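Local atomic coordinates of FAD-binding PCMH-type domain-containing protein (Gibberella zeae, PDB entry 6YJO), a protein that binds FAD covalently through a histidine and a cysteine and probably works as an oxygen-dependent, oligosaccharide-oxidising flavoenzyme. Residues Gln53-Arg64 / Arg337-Tyr346; Asn274-Ser282 / His378-Leu386. One frame throughout, in Å; residues are numbered along the deposited sequence.

Contact 1. Residues Gln53-Arg64 / Arg337-Tyr346; sequences QWVKEVKPYNLR and RPYDQHSTFY. With FAD (flavin-adenine dinucleotide), chain C.
A chi1 of -169° swings the amide of Asn62 away from its own backbone N, and a chi1 of 62° sets the Phe345 ring between its N and carbonyl carbon; the amide thereby lies flat over the phenyl ring, ND2 3.6 Å above the plane and over its centre. Asn62 forms an Asx turn: OD1 accepts from the backbone N of Arg64, and from the opposite face of the amide plane Phe345 N reaches the same oxygen at 3.1 Å. An asparagine suits this place because ND2 can meanwhile give a hydrogen to Phe345 O, at 2.9 Å. That carbonyl is gripped a second time by Arg64 NE at 2.8 Å, which arrives from the other face of the carbonyl plane.

Asn62 and Ser343 form a single beta bridge, beside which Ser343 N bonds to Tyr61 O at 2.9 Å. Next to it the His342 ring gives its ND1 hydrogen to Pro60 O, while Lys59 CD sits over one ring face in a CH-pi contact. Tyr61 meets Phe345 rim to rim, and its CE2 lies 3.4 Å from C8M of FAD; its ring also meets that of His102, a covalent flavin ligand, so this loop pair borders the dimethylbenzene end of the isoalloxazine.

At the N-terminal ends of the two segments, Arg337 forms a salt bridge to Glu57 and another to Asp121. Glu57 OE1 takes NH2 of Arg337 at 2.6 Å in a nearly straight bond (171°), and also accepts from Gln53 NE2.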
loop_
_atom_site.group_PDB
_atom_site.type_symbol
_atom_site.label_atom_id
_atom_site.label_comp_id
_atom_site.label_asym_id
_atom_site.label_seq_id
_atom_site.Cartn_x
_atom_site.Cartn_y
_atom_site.Cartn_z
ATOM N N GLN A 53 -1.182 -22.869 -17.117
ATOM C CA GLN A 53 -1.182 -21.452 -16.771
ATOM C C GLN A 53 -2.164 -21.154 -15.645
ATOM O O GLN A 53 -1.906 -20.273 -14.815
ATOM C CB GLN A 53 -1.516 -20.610 -18.003
ATOM C CG GLN A 53 -1.417 -19.108 -17.783
ATOM C CD GLN A 53 -0.062 -18.687 -17.250
ATOM O OE1 GLN A 53 0.963 -19.283 -17.582
ATOM N NE2 GLN A 53 -0.052 -17.660 -16.408
ATOM N N TRP A 54 -3.288 -21.875 -15.599
ATOM C CA TRP A 54 -4.249 -21.680 -14.517
ATOM C C TRP A 54 -3.627 -21.978 -13.158
ATOM O O TRP A 54 -3.956 -21.317 -12.167
ATOM C CB TRP A 54 -5.479 -22.563 -14.740
ATOM C CG TRP A 54 -6.479 -22.498 -13.615
ATOM C CD1 TRP A 54 -6.442 -23.194 -12.439
ATOM C CD2 TRP A 54 -7.665 -21.692 -13.564
ATOM N NE1 TRP A 54 -7.527 -22.869 -11.661
ATOM C CE2 TRP A 54 -8.293 -21.949 -12.328
ATOM C CE3 TRP A 54 -8.256 -20.778 -14.444
ATOM C CZ2 TRP A 54 -9.484 -21.325 -11.951
ATOM C CZ3 TRP A 54 -9.435 -20.162 -14.067
ATOM C CH2 TRP A 54 -10.035 -20.437 -12.833
ATOM N N VAL A 55 -2.727 -22.961 -13.087
ATOM C CA VAL A 55 -2.108 -23.300 -11.810
ATOM C C VAL A 55 -1.050 -22.266 -11.437
ATOM O O VAL A 55 -0.779 -22.052 -10.251
ATOM C CB VAL A 55 -1.521 -24.726 -11.859
ATOM C CG1 VAL A 55 -0.033 -24.707 -12.213
ATOM C CG2 VAL A 55 -1.760 -25.438 -10.540
ATOM N N LYS A 56 -0.448 -21.613 -12.435
ATOM C CA LYS A 56 0.564 -20.593 -12.198
ATOM C C LYS A 56 -0.050 -19.234 -11.890
ATOM O O LYS A 56 0.591 -18.419 -11.219
ATOM C CB LYS A 56 1.477 -20.502 -13.427
ATOM C CG LYS A 56 2.844 -19.872 -13.189
ATOM C CD LYS A 56 3.677 -19.876 -14.465
ATOM C CE LYS A 56 4.256 -21.249 -14.782
ATOM N NZ LYS A 56 5.390 -21.616 -13.898
ATOM N N GLU A 57 -1.278 -18.984 -12.352
ATOM C CA GLU A 57 -1.967 -17.722 -12.119
ATOM C C GLU A 57 -2.757 -17.724 -10.820
ATOM O O GLU A 57 -2.943 -16.662 -10.214
ATOM C CB GLU A 57 -2.917 -17.420 -13.284
ATOM C CG GLU A 57 -3.303 -15.959 -13.399
ATOM C CD GLU A 57 -2.133 -15.081 -13.794
ATOM O OE1 GLU A 57 -1.678 -15.186 -14.952
ATOM O OE2 GLU A 57 -1.659 -14.300 -12.943
ATOM N N VAL A 58 -3.224 -18.898 -10.385
ATOM C CA VAL A 58 -3.997 -19.022 -9.150
ATOM C C VAL A 58 -3.109 -19.030 -7.916
ATOM O O VAL A 58 -3.618 -18.903 -6.795
ATOM C CB VAL A 58 -4.870 -20.286 -9.274
ATOM C CG1 VAL A 58 -5.298 -20.815 -7.914
ATOM C CG2 VAL A 58 -6.088 -19.995 -10.149
ATOM N N LYS A 59 -1.801 -19.152 -8.091
ATOM C CA LYS A 59 -0.848 -19.101 -6.988
ATOM C C LYS A 59 -0.772 -17.678 -6.440
ATOM O O LYS A 59 -0.277 -16.789 -7.146
ATOM C CB LYS A 59 0.528 -19.566 -7.472
ATOM C CG LYS A 59 1.347 -20.337 -6.442
ATOM C CD LYS A 59 2.838 -20.201 -6.718
ATOM C CE LYS A 59 3.662 -21.266 -6.013
ATOM N NZ LYS A 59 5.041 -20.791 -5.708
ATOM N N PRO A 60 -1.224 -17.410 -5.214
ATOM C CA PRO A 60 -1.229 -16.031 -4.712
ATOM C C PRO A 60 0.187 -15.557 -4.411
ATOM O O PRO A 60 1.135 -16.343 -4.382
ATOM C CB PRO A 60 -2.066 -16.140 -3.437
ATOM C CG PRO A 60 -1.704 -17.496 -2.917
ATOM C CD PRO A 60 -1.542 -18.372 -4.143
ATOM N N TYR A 61 0.331 -14.246 -4.176
ATOM C CA TYR A 61 1.592 -13.755 -3.623
ATOM C C TYR A 61 1.794 -14.291 -2.212
ATOM O O TYR A 61 2.772 -14.991 -1.934
ATOM C CB TYR A 61 1.645 -12.227 -3.618
ATOM C CG TYR A 61 2.885 -11.721 -2.910
ATOM C CD1 TYR A 61 4.137 -11.815 -3.506
ATOM C CD2 TYR A 61 2.810 -11.182 -1.633
ATOM C CE1 TYR A 61 5.274 -11.372 -2.858
ATOM C CE2 TYR A 61 3.947 -10.732 -0.977
ATOM C CZ TYR A 61 5.176 -10.836 -1.595
ATOM O OH TYR A 61 6.319 -10.396 -0.966
ATOM N N ASN A 62 0.866 -13.981 -1.311
ATOM C CA ASN A 62 0.875 -14.559 0.029
ATOM C C ASN A 62 0.381 -15.993 -0.087
ATOM O O ASN A 62 -0.817 -16.239 -0.229
ATOM C CB ASN A 62 0.004 -13.754 0.989
ATOM C CG ASN A 62 0.206 -14.165 2.432
ATOM O OD1 ASN A 62 0.915 -15.135 2.713
ATOM N ND2 ASN A 62 -0.420 -13.440 3.356
ATOM N N LEU A 63 1.310 -16.948 -0.034
ATOM C CA LEU A 63 0.958 -18.358 -0.141
ATOM C C LEU A 63 0.052 -18.821 0.989
ATOM O O LEU A 63 -0.541 -19.901 0.881
ATOM C CB LEU A 63 2.235 -19.206 -0.166
ATOM C CG LEU A 63 3.028 -19.133 -1.470
ATOM C CD1 LEU A 63 4.364 -19.850 -1.350
ATOM C CD2 LEU A 63 2.215 -19.702 -2.624
ATOM N N ARG A 64 -0.079 -18.031 2.058
ATOM C CA ARG A 64 -0.914 -18.439 3.179
ATOM C C ARG A 64 -2.392 -18.460 2.802
ATOM O O ARG A 64 -3.162 -19.240 3.373
ATOM C CB ARG A 64 -0.680 -17.504 4.365
ATOM C CG ARG A 64 -1.312 -17.975 5.669
ATOM C CD ARG A 64 -0.994 -17.021 6.812
ATOM N NE ARG A 64 -1.471 -15.668 6.536
ATOM C CZ ARG A 64 -2.714 -15.251 6.751
ATOM N NH1 ARG A 64 -3.625 -16.076 7.244
ATOM N NH2 ARG A 64 -3.051 -14.003 6.463
ATOM N N ARG A 337 5.332 -8.792 -16.351
ATOM C CA ARG A 337 4.771 -10.120 -16.536
ATOM C C ARG A 337 5.686 -10.954 -17.433
ATOM O O ARG A 337 6.199 -10.449 -18.434
ATOM C CB ARG A 337 3.379 -10.020 -17.156
ATOM C CG ARG A 337 2.723 -11.346 -17.463
ATOM C CD ARG A 337 1.303 -11.135 -17.960
ATOM N NE ARG A 337 0.561 -12.391 -18.032
ATOM C CZ ARG A 337 -0.041 -12.963 -16.994
ATOM N NH1 ARG A 337 0.013 -12.395 -15.797
ATOM N NH2 ARG A 337 -0.693 -14.106 -17.153
ATOM N N PRO A 338 5.899 -12.241 -17.109
ATOM C CA PRO A 338 5.287 -12.970 -15.992
ATOM C C PRO A 338 5.969 -12.702 -14.649
ATOM O O PRO A 338 7.163 -12.401 -14.605
ATOM C CB PRO A 338 5.459 -14.430 -16.406
ATOM C CG PRO A 338 6.744 -14.428 -17.167
ATOM C CD PRO A 338 6.808 -13.102 -17.889
ATOM N N TYR A 339 5.206 -12.838 -13.566
ATOM C CA TYR A 339 5.646 -12.482 -12.224
ATOM C C TYR A 339 5.377 -13.658 -11.299
ATOM O O TYR A 339 4.240 -14.135 -11.217
ATOM C CB TYR A 339 4.913 -11.227 -11.739
ATOM C CG TYR A 339 5.403 -10.661 -10.430
ATOM C CD1 TYR A 339 6.565 -9.899 -10.369
ATOM C CD2 TYR A 339 4.686 -10.858 -9.260
ATOM C CE1 TYR A 339 7.006 -9.368 -9.171
ATOM C CE2 TYR A 339 5.115 -10.331 -8.063
ATOM C CZ TYR A 339 6.275 -9.585 -8.022
ATOM O OH TYR A 339 6.707 -9.057 -6.824
ATOM N N ASP A 340 6.415 -14.128 -10.609
ATOM C CA ASP A 340 6.313 -15.325 -9.775
ATOM C C ASP A 340 7.064 -15.125 -8.461
ATOM O O ASP A 340 7.922 -15.924 -8.082
ATOM C CB ASP A 340 6.833 -16.546 -10.535
ATOM C CG ASP A 340 6.192 -17.840 -10.073
ATOM O OD1 ASP A 340 4.959 -17.977 -10.219
ATOM O OD2 ASP A 340 6.919 -18.721 -9.568
ATOM N N GLN A 341 6.736 -14.047 -7.750
ATOM C CA GLN A 341 7.216 -13.820 -6.395
ATOM C C GLN A 341 6.152 -14.252 -5.398
ATOM O O GLN A 341 4.956 -14.043 -5.620
ATOM C CB GLN A 341 7.554 -12.352 -6.154
ATOM C CG GLN A 341 8.764 -11.848 -6.913
ATOM C CD GLN A 341 10.016 -12.648 -6.606
ATOM O OE1 GLN A 341 10.603 -12.515 -5.534
ATOM N NE2 GLN A 341 10.428 -13.488 -7.548
ATOM N N HIS A 342 6.593 -14.845 -4.293
ATOM C CA HIS A 342 5.667 -15.361 -3.299
ATOM C C HIS A 342 6.297 -15.263 -1.918
ATOM O O HIS A 342 7.520 -15.284 -1.769
ATOM C CB HIS A 342 5.269 -16.813 -3.599
ATOM C CG HIS A 342 5.067 -17.089 -5.055
ATOM N ND1 HIS A 342 3.956 -16.655 -5.745
ATOM C CD2 HIS A 342 5.846 -17.730 -5.956
ATOM C CE1 HIS A 342 4.055 -17.025 -7.010
ATOM N NE2 HIS A 342 5.190 -17.684 -7.161
ATOM N N SER A 343 5.434 -15.145 -0.915
ATOM C CA SER A 343 5.816 -15.261 0.482
ATOM C C SER A 343 4.632 -15.866 1.221
ATOM O O SER A 343 3.550 -16.038 0.655
ATOM C CB SER A 343 6.213 -13.899 1.065
ATOM O OG SER A 343 6.613 -14.017 2.419
ATOM N N THR A 344 4.845 -16.212 2.487
ATOM C CA THR A 344 3.760 -16.690 3.345
ATOM C C THR A 344 3.905 -16.007 4.698
ATOM O O THR A 344 4.868 -16.261 5.429
ATOM C CB THR A 344 3.766 -18.217 3.479
ATOM O OG1 THR A 344 3.646 -18.584 4.860
ATOM C CG2 THR A 344 5.025 -18.829 2.867
ATOM N N PHE A 345 2.945 -15.143 5.026
ATOM C CA PHE A 345 3.111 -14.180 6.107
ATOM C C PHE A 345 1.743 -13.713 6.586
ATOM O O PHE A 345 0.717 -13.950 5.941
ATOM C CB PHE A 345 3.937 -12.981 5.638
ATOM C CG PHE A 345 3.284 -12.211 4.525
ATOM C CD1 PHE A 345 3.440 -12.611 3.207
ATOM C CD2 PHE A 345 2.492 -11.107 4.796
ATOM C CE1 PHE A 345 2.831 -11.919 2.181
ATOM C CE2 PHE A 345 1.877 -10.408 3.770
ATOM C CZ PHE A 345 2.047 -10.817 2.460
ATOM N N TYR A 346 1.751 -13.026 7.729
ATOM C CA TYR A 346 0.597 -12.294 8.232
ATOM C C TYR A 346 1.078 -10.954 8.770
ATOM O O TYR A 346 2.102 -10.894 9.459
ATOM C CB TYR A 346 -0.136 -13.072 9.330
ATOM C CG TYR A 346 -1.069 -12.220 10.159
ATOM C CD1 TYR A 346 -2.214 -11.666 9.603
ATOM C CD2 TYR A 346 -0.804 -11.967 11.501
ATOM C CE1 TYR A 346 -3.071 -10.885 10.356
ATOM C CE2 TYR A 346 -1.656 -11.185 12.263
ATOM C CZ TYR A 346 -2.790 -10.649 11.681
ATOM O OH TYR A 346 -3.650 -9.871 12.421
HETATM P PA FAD C . -3.473 -6.704 -5.790
HETATM O O1A FAD C . -3.722 -7.911 -4.967
HETATM O O2A FAD C . -3.439 -6.970 -7.303
HETATM O O5B FAD C . -4.518 -5.573 -5.458
HETATM C C5B FAD C . -4.808 -5.195 -4.096
HETATM C C4B FAD C . -6.162 -4.541 -4.040
HETATM O O4B FAD C . -6.306 -3.639 -5.165
HETATM C C3B FAD C . -7.339 -5.508 -4.125
HETATM O O3B FAD C . -8.441 -5.032 -3.360
HETATM C C2B FAD C . -7.645 -5.514 -5.622
HETATM O O2B FAD C . -8.989 -5.883 -5.892
HETATM C C1B FAD C . -7.401 -4.046 -5.964
HETATM N N9A FAD C . -7.086 -3.806 -7.370
HETATM C C8A FAD C . -5.996 -4.250 -8.075
HETATM N N7A FAD C . -5.985 -3.885 -9.334
HETATM C C5A FAD C . -7.155 -3.145 -9.470
HETATM C C6A FAD C . -7.729 -2.478 -10.565
HETATM N N6A FAD C . -7.190 -2.440 -11.786
HETATM N N1A FAD C . -8.902 -1.840 -10.359
HETATM C C2A FAD C . -9.447 -1.871 -9.141
HETATM N N3A FAD C . -8.998 -2.466 -8.035
HETATM C C4A FAD C . -7.836 -3.095 -8.268
HETATM N N1 FAD C . 2.698 -0.501 0.687
HETATM C C2 FAD C . 3.186 0.726 1.035
HETATM O O2 FAD C . 2.434 1.671 1.298
HETATM N N3 FAD C . 4.556 0.928 1.098
HETATM C C4 FAD C . 5.528 -0.017 0.836
HETATM O O4 FAD C . 6.719 0.275 0.923
HETATM C C4X FAD C . 4.999 -1.316 0.468
HETATM N N5 FAD C . 5.846 -2.270 0.202
HETATM C C5X FAD C . 5.336 -3.509 -0.156
HETATM C C6 FAD C . 6.217 -4.552 -0.414
HETATM C C7 FAD C . 5.761 -5.805 -0.805
HETATM C C7M FAD C . 6.756 -6.897 -1.099
HETATM C C8 FAD C . 4.378 -6.045 -0.869
HETATM C C8M FAD C . 3.839 -7.389 -1.275
HETATM C C9 FAD C . 3.489 -5.011 -0.586
HETATM C C9A FAD C . 3.957 -3.754 -0.227
HETATM N N10 FAD C . 3.081 -2.689 0.057
HETATM C C10 FAD C . 3.566 -1.459 0.418
HETATM C "C1'" FAD C . 1.626 -2.887 0.031
HETATM C "C2'" FAD C . 0.972 -2.504 -1.287
HETATM O "O2'" FAD C . 0.848 -1.085 -1.373
HETATM C "C3'" FAD C . -0.422 -3.130 -1.337
HETATM O "O3'" FAD C . -0.284 -4.531 -1.128
HETATM C "C4'" FAD C . -1.170 -2.907 -2.650
HETATM O "O4'" FAD C . -2.540 -2.603 -2.388
HETATM C "C5'" FAD C . -1.078 -4.126 -3.538
HETATM O "O5'" FAD C . -1.467 -3.767 -4.877
HETATM P P FAD C . -1.340 -4.797 -6.050
HETATM O O1P FAD C . -2.138 -4.300 -7.259
HETATM O O2P FAD C . 0.092 -5.109 -6.280
HETATM O O3P FAD C . -2.077 -6.062 -5.395
#

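Contact 2. Residues Asn274-Ser282 / His378-Leu386; sequences NMQIYMGPS and HTWYILIDL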
loop_
_atom_site.group_PDB
_atom_site.type_symbol
_atom_site.label_atom_id
_atom_site.label_comp_id
_atom_site.label_asym_id
_atom_site.label_seq_id
_atom_site.Cartn_x
_atom_site.Cartn_y
_atom_site.Cartn_z
ATOM N N ASN A 274 13.384 11.464 4.904
ATOM C CA ASN A 274 12.421 10.369 4.966
ATOM C C ASN A 274 13.008 9.260 5.828
ATOM O O ASN A 274 14.156 8.858 5.620
ATOM C CB ASN A 274 12.098 9.846 3.563
ATOM C CG ASN A 274 11.486 10.912 2.671
ATOM O OD1 ASN A 274 10.267 10.991 2.534
ATOM N ND2 ASN A 274 12.334 11.737 2.060
ATOM N N MET A 275 12.228 8.760 6.786
ATOM C CA MET A 275 12.777 7.868 7.800
ATOM C C MET A 275 11.763 6.810 8.203
ATOM O O MET A 275 10.552 7.042 8.168
ATOM C CB MET A 275 13.202 8.657 9.044
ATOM C CG MET A 275 14.459 8.131 9.701
ATOM S SD MET A 275 15.113 9.270 10.932
ATOM C CE MET A 275 14.059 8.888 12.325
ATOM N N GLN A 276 12.285 5.643 8.587
ATOM C CA GLN A 276 11.546 4.611 9.302
ATOM C C GLN A 276 12.519 3.936 10.262
ATOM O O GLN A 276 13.735 4.136 10.179
ATOM C CB GLN A 276 10.907 3.603 8.337
ATOM C CG GLN A 276 11.818 2.459 7.903
ATOM C CD GLN A 276 11.184 1.526 6.880
ATOM O OE1 GLN A 276 11.847 0.634 6.353
ATOM N NE2 GLN A 276 9.899 1.718 6.603
ATOM N N ILE A 277 11.982 3.148 11.195
ATOM C CA ILE A 277 12.804 2.329 12.083
ATOM C C ILE A 277 12.321 0.889 12.018
ATOM O O ILE A 277 11.191 0.590 12.415
ATOM C CB ILE A 277 12.792 2.832 13.539
ATOM C CG1 ILE A 277 13.659 1.903 14.402
ATOM C CG2 ILE A 277 11.372 2.907 14.091
ATOM C CD1 ILE A 277 13.864 2.377 15.816
ATOM N N TYR A 278 13.186 0.004 11.530
ATOM C CA TYR A 278 12.972 -1.431 11.649
ATOM C C TYR A 278 13.271 -1.869 13.077
ATOM O O TYR A 278 14.350 -1.581 13.608
ATOM C CB TYR A 278 13.879 -2.170 10.659
ATOM C CG TYR A 278 14.072 -3.647 10.942
ATOM C CD1 TYR A 278 14.963 -4.080 11.919
ATOM C CD2 TYR A 278 13.388 -4.609 10.212
ATOM C CE1 TYR A 278 15.145 -5.423 12.178
ATOM C CE2 TYR A 278 13.570 -5.955 10.462
ATOM C CZ TYR A 278 14.449 -6.356 11.447
ATOM O OH TYR A 278 14.630 -7.698 11.701
ATOM N N MET A 279 12.318 -2.551 13.706
ATOM C CA MET A 279 12.542 -3.196 14.994
ATOM C C MET A 279 12.314 -4.689 14.827
ATOM O O MET A 279 11.231 -5.113 14.411
ATOM C CB MET A 279 11.619 -2.639 16.074
ATOM C CG MET A 279 11.581 -1.129 16.148
ATOM S SD MET A 279 10.633 -0.524 17.560
ATOM C CE MET A 279 11.554 -1.212 18.934
ATOM N N GLY A 280 13.334 -5.479 15.152
ATOM C CA GLY A 280 13.244 -6.916 15.080
ATOM C C GLY A 280 13.573 -7.565 16.407
ATOM O O GLY A 280 13.824 -6.892 17.411
ATOM N N PRO A 281 13.581 -8.899 16.434
ATOM C CA PRO A 281 13.780 -9.605 17.709
ATOM C C PRO A 281 15.169 -9.444 18.304
ATOM O O PRO A 281 15.330 -9.690 19.506
ATOM C CB PRO A 281 13.502 -11.069 17.344
ATOM C CG PRO A 281 13.765 -11.148 15.866
ATOM C CD PRO A 281 13.320 -9.826 15.319
ATOM N N SER A 282 16.171 -9.039 17.523
ATOM C CA SER A 282 17.546 -8.976 18.005
ATOM C C SER A 282 18.188 -7.601 17.868
ATOM O O SER A 282 19.370 -7.455 18.201
ATOM C CB SER A 282 18.405 -10.015 17.271
ATOM O OG SER A 282 17.832 -10.355 16.020
ATOM N N HIS A 378 9.658 -15.543 17.466
ATOM C CA HIS A 378 10.606 -14.496 17.099
ATOM C C HIS A 378 10.661 -14.253 15.598
ATOM O O HIS A 378 11.633 -13.674 15.105
ATOM C CB HIS A 378 12.001 -14.855 17.608
ATOM C CG HIS A 378 12.121 -14.847 19.097
ATOM N ND1 HIS A 378 12.962 -15.700 19.778
ATOM C CD2 HIS A 378 11.517 -14.082 20.036
ATOM C CE1 HIS A 378 12.866 -15.464 21.073
ATOM N NE2 HIS A 378 11.995 -14.489 21.256
ATOM N N THR A 379 9.644 -14.682 14.862
ATOM C CA THR A 379 9.658 -14.630 13.401
ATOM C C THR A 379 8.878 -13.420 12.898
ATOM O O THR A 379 8.048 -13.512 11.993
ATOM C CB THR A 379 9.105 -15.936 12.832
ATOM O OG1 THR A 379 9.280 -15.954 11.408
ATOM C CG2 THR A 379 7.625 -16.110 13.183
ATOM N N TRP A 380 9.163 -12.260 13.494
ATOM C CA TRP A 380 8.423 -11.034 13.242
ATOM C C TRP A 380 9.398 -9.882 13.034
ATOM O O TRP A 380 10.605 -10.012 13.253
ATOM C CB TRP A 380 7.472 -10.711 14.404
ATOM C CG TRP A 380 8.163 -10.658 15.741
ATOM C CD1 TRP A 380 8.251 -11.666 16.656
ATOM C CD2 TRP A 380 8.872 -9.543 16.306
ATOM N NE1 TRP A 380 8.967 -11.252 17.754
ATOM C CE2 TRP A 380 9.360 -9.953 17.564
ATOM C CE3 TRP A 380 9.141 -8.240 15.870
ATOM C CZ2 TRP A 380 10.100 -9.108 18.390
ATOM C CZ3 TRP A 380 9.877 -7.403 16.694
ATOM C CH2 TRP A 380 10.347 -7.841 17.938
ATOM N N TYR A 381 8.855 -8.749 12.592
ATOM C CA TYR A 381 9.575 -7.482 12.565
ATOM C C TYR A 381 8.542 -6.363 12.504
ATOM O O TYR A 381 7.362 -6.597 12.234
ATOM C CB TYR A 381 10.561 -7.402 11.390
ATOM C CG TYR A 381 9.916 -7.350 10.027
ATOM C CD1 TYR A 381 9.452 -6.150 9.501
ATOM C CD2 TYR A 381 9.782 -8.497 9.256
ATOM C CE1 TYR A 381 8.863 -6.097 8.250
ATOM C CE2 TYR A 381 9.195 -8.454 8.005
ATOM C CZ TYR A 381 8.739 -7.256 7.507
ATOM O OH TYR A 381 8.155 -7.224 6.261
ATOM N N ILE A 382 9.001 -5.139 12.754
ATOM C CA ILE A 382 8.122 -3.977 12.841
ATOM C C ILE A 382 8.757 -2.806 12.100
ATOM O O ILE A 382 9.957 -2.550 12.235
ATOM C CB ILE A 382 7.837 -3.606 14.311
ATOM C CG1 ILE A 382 7.091 -4.751 15.003
ATOM C CG2 ILE A 382 7.045 -2.298 14.392
ATOM C CD1 ILE A 382 6.875 -4.555 16.493
ATOM N N LEU A 383 7.944 -2.090 11.323
ATOM C CA LEU A 383 8.380 -0.913 10.578
ATOM C C LEU A 383 7.521 0.272 10.998
ATOM O O LEU A 383 6.295 0.239 10.840
ATOM C CB LEU A 383 8.274 -1.141 9.068
ATOM C CG LEU A 383 9.117 -2.273 8.479
ATOM C CD1 LEU A 383 8.971 -2.326 6.969
ATOM C CD2 LEU A 383 10.571 -2.114 8.872
ATOM N N ILE A 384 8.161 1.309 11.534
ATOM C CA ILE A 384 7.484 2.521 11.983
ATOM C C ILE A 384 7.988 3.661 11.108
ATOM O O ILE A 384 9.080 4.195 11.335
ATOM C CB ILE A 384 7.730 2.815 13.466
ATOM C CG1 ILE A 384 7.739 1.518 14.272
ATOM C CG2 ILE A 384 6.664 3.757 13.999
ATOM C CD1 ILE A 384 7.837 1.736 15.768
ATOM N N ASP A 385 7.201 4.040 10.107
ATOM C CA ASP A 385 7.551 5.166 9.255
ATOM C C ASP A 385 7.187 6.476 9.938
ATOM O O ASP A 385 6.176 6.568 10.639
ATOM C CB ASP A 385 6.823 5.069 7.915
ATOM C CG ASP A 385 7.301 3.907 7.071
ATOM O OD1 ASP A 385 8.416 3.993 6.514
ATOM O OD2 ASP A 385 6.561 2.907 6.963
ATOM N N LEU A 386 8.022 7.492 9.736
ATOM C CA LEU A 386 7.645 8.857 10.083
ATOM C C LEU A 386 6.755 9.379 8.961
ATOM O O LEU A 386 7.226 9.632 7.846
ATOM C CB LEU A 386 8.884 9.721 10.298
ATOM C CG LEU A 386 9.855 9.198 11.365
ATOM C CD1 LEU A 386 10.860 10.275 11.759
ATOM C CD2 LEU A 386 9.114 8.674 12.598
#
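Two neighbouring strands in the middle of the seven-stranded antiparallel sheet, 274-280 and 380-386, make this contact, their axes approaching to 4.6 Å. Ile277 and Ile384 form a hydrogen-bonded pair, each N bonded to the other's carbonyl O, and Met279 and Ile382 form the next such pair. Met279 N lies 2.8 Å from Ile382 O in a straight bond (168°), whereas the return bond from Ile382 N to Met279 O is more bent. Leu386 N adds a bond to Met275 O.

Side chains alternate between the two faces. On the face of Ile277, Met279, Ile382 and Ile384, branched and flexible apolar groups suit a surface covered by helices 252-268 and 357-371. CG2 of Ile277 packs 3.7 Å from CB of Ile384, and SD of Met279 reaches CD1 of Ile384. The other face of this sheet, carrying Gln276, Tyr278, Leu383 and Asp385, is turned toward the FAD site, and Asp385 touches Tyr176, an FAD-binding residue. There the Gln276 chain is extended beyond CG (chi2 -176°) and runs alongside Asp385, so that NE2 donates a hydrogen bond to Asp385 OD1 (2.7 Å) from above the carboxylate plane. Gln276 suits this buried spot by serving two partners, since its OE1 accepts from Gln287 on the next strand. Tyr278 turns the edge of its ring to CD2 of Leu383, while CE2 lies 3.5 Å from CB of Tyr381; the two tyrosine rings are nearly parallel but slid apart.

Beyond Met279, Pro281 places CD over the six-membered ring of Trp380 in a CH-pi contact, 4.3 Å from its centroid, and the indole NE1 is bonded to Asn370 OD1.

In the fold
From the N terminus, helix 52-57 and the loop after it supply the first half of contact 1, whose partner, 337-346, comes some 270 residues later. That long loop takes in the whole of the FAD-binding sequence family (69-205) and strand 273-280, the first half of contact 2. Contact 2 closes at strand 380-386, beyond 346, so the two contacts cross rather than nest. Segment 337-346 leads directly into strand 346-352, an outermost strand of the seven-stranded sheet, and contact 1 thereby ties the N-terminal region to the sheet in which contact 2 lies. Their centres are 25 Å apart, with nearest atoms about 7 Å apart.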